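Local coordinates for glyoxalase family protein (Listeria monocytogenes, PDB 2P7Q) that catalyses the hydration of the antibiotic fosfomycin, opening its epoxide to a diol at a manganese centre and so giving resistance to the drug, at residues Pro98-Gln101 and Gly102-Arg105. The protein carries 1 engineered substitution. Residues are numbered along the deposited sequence; the frame is centred on the assembly and turned at random.
Sequences PRVQ and GEGR. With GG6 ([(1S,2S)-1,2-dihydroxypropyl]phosphonic acid), chain H.
R99 and E103 approach each other across a tight surface turn: the aliphatic part of the arginine runs past the glutamate backbone, its CD 3.3 Å from E103 O. No charge pairing accompanies this, since R99 NE stays 6.7 Å from E103 OE2. The R99 chain bends at chi3 (-75°) and carries the guanidinium on to R105, where R99 NH1 lies 3.1 Å from R105 CD. The two cationic groups are near neighbours here, NH1 of R99 being 4.5 Å from NE of R105, although R105 has weak, long ion pairs with D80 and E96. This loop leads from helix 79-87 into strand 106-110 of the glyoxalase-type fold, and its E103 belongs to the pocket that holds the diol product. With CG anti to the backbone N (chi1 -172°) and the rest of the chain extended, E103 reaches the bound diol, OE1 lying 3.0 Å from its methyl carbon, GG6 C3. OE2 faces V100, 3.0 Å from its CG2; V100 N is 3.1 Å from E103 OE2, but the angle is too poor for a hydrogen bond. R127 gives OE1 a long, weak ionic partner, while Y67 and Y108 hydrogen-bond the ligand itself.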
loop_
_atom_site.group_PDB
_atom_site.type_symbol
_atom_site.label_atom_id
_atom_site.label_comp_id
_atom_site.label_asym_id
_atom_site.label_seq_id
_atom_site.Cartn_x
_atom_site.Cartn_y
_atom_site.Cartn_z
ATOM N N PRO A 98 -1.215 10.161 -18.386
ATOM C CA PRO A 98 -1.606 9.610 -19.695
ATOM C C PRO A 98 -2.311 8.256 -19.592
ATOM O O PRO A 98 -1.784 7.321 -18.990
ATOM C CB PRO A 98 -0.278 9.511 -20.439
ATOM C CG PRO A 98 0.520 10.630 -19.846
ATOM C CD PRO A 98 0.221 10.490 -18.373
ATOM N N ARG A 99 -3.500 8.166 -20.191
ATOM C CA ARG A 99 -4.315 6.946 -20.173
ATOM C C ARG A 99 -4.218 6.104 -21.444
ATOM O O ARG A 99 -3.361 6.340 -22.296
ATOM C CB ARG A 99 -5.785 7.310 -19.935
ATOM C CG ARG A 99 -6.146 7.607 -18.486
ATOM C CD ARG A 99 -7.554 8.184 -18.377
ATOM N NE ARG A 99 -7.601 9.574 -18.823
ATOM C CZ ARG A 99 -8.719 10.276 -18.966
ATOM N NH1 ARG A 99 -9.890 9.716 -18.703
ATOM N NH2 ARG A 99 -8.665 11.540 -19.369
ATOM N N VAL A 100 -5.106 5.115 -21.557
ATOM C CA VAL A 100 -5.143 4.231 -22.722
ATOM C C VAL A 100 -6.570 3.834 -23.130
ATOM O O VAL A 100 -6.870 2.644 -23.273
ATOM C CB VAL A 100 -4.325 2.929 -22.481
ATOM C CG1 VAL A 100 -2.850 3.255 -22.315
ATOM C CG2 VAL A 100 -4.849 2.202 -21.254
ATOM N N GLN A 101 -7.433 4.833 -23.330
ATOM C CA GLN A 101 -8.828 4.611 -23.731
ATOM C C GLN A 101 -9.341 3.261 -23.248
ATOM O O GLN A 101 -9.333 2.277 -23.991
ATOM C CB GLN A 101 -8.960 4.697 -25.253
ATOM C CG GLN A 101 -8.589 6.052 -25.821
ATOM C CD GLN A 101 -8.519 6.049 -27.335
ATOM O OE1 GLN A 101 -7.756 5.285 -27.930
ATOM N NE2 GLN A 101 -9.311 6.908 -27.969
ATOM N N GLY A 102 -9.789 3.230 -21.997
ATOM C CA GLY A 102 -10.277 2.001 -21.398
ATOM C C GLY A 102 -9.690 1.908 -20.003
ATOM O O GLY A 102 -9.907 0.944 -19.266
ATOM N N GLU A 103 -8.921 2.937 -19.662
ATOM C CA GLU A 103 -8.277 3.065 -18.362
ATOM C C GLU A 103 -9.075 4.184 -17.692
ATOM O O GLU A 103 -9.102 5.315 -18.186
ATOM C CB GLU A 103 -6.811 3.469 -18.560
ATOM C CG GLU A 103 -5.932 3.474 -17.313
ATOM C CD GLU A 103 -4.463 3.740 -17.648
ATOM O OE1 GLU A 103 -3.624 3.841 -16.720
ATOM O OE2 GLU A 103 -4.146 3.846 -18.851
ATOM N N GLY A 104 -9.751 3.863 -16.594
ATOM C CA GLY A 104 -10.556 4.861 -15.909
ATOM C C GLY A 104 -9.788 6.069 -15.406
ATOM O O GLY A 104 -8.561 6.035 -15.304
ATOM N N ARG A 105 -10.510 7.140 -15.090
ATOM C CA ARG A 105 -9.894 8.366 -14.581
ATOM C C ARG A 105 -9.287 8.128 -13.189
ATOM O O ARG A 105 -9.745 7.262 -12.437
ATOM C CB ARG A 105 -10.936 9.482 -14.478
ATOM C CG ARG A 105 -11.629 9.850 -15.770
ATOM C CD ARG A 105 -11.170 11.209 -16.302
ATOM N NE ARG A 105 -11.528 12.362 -15.463
ATOM C CZ ARG A 105 -12.756 12.633 -15.015
ATOM N NH1 ARG A 105 -13.773 11.827 -15.304
ATOM N NH2 ARG A 105 -12.978 13.737 -14.309
HETATM O O1 GG6 H . -3.201 3.943 -11.547
HETATM C C2 GG6 H . -3.319 3.056 -12.699
HETATM C C3 GG6 H . -4.258 3.729 -13.766
HETATM C C1 GG6 H . -1.911 2.766 -13.347
HETATM O O2 GG6 H . -1.311 3.967 -13.810
HETATM P P GG6 H . -0.783 1.999 -12.210
HETATM O O3 GG6 H . -1.375 0.654 -11.696
HETATM O O4 GG6 H . 0.450 1.765 -12.906
HETATM O O5 GG6 H . -0.502 2.944 -10.969
#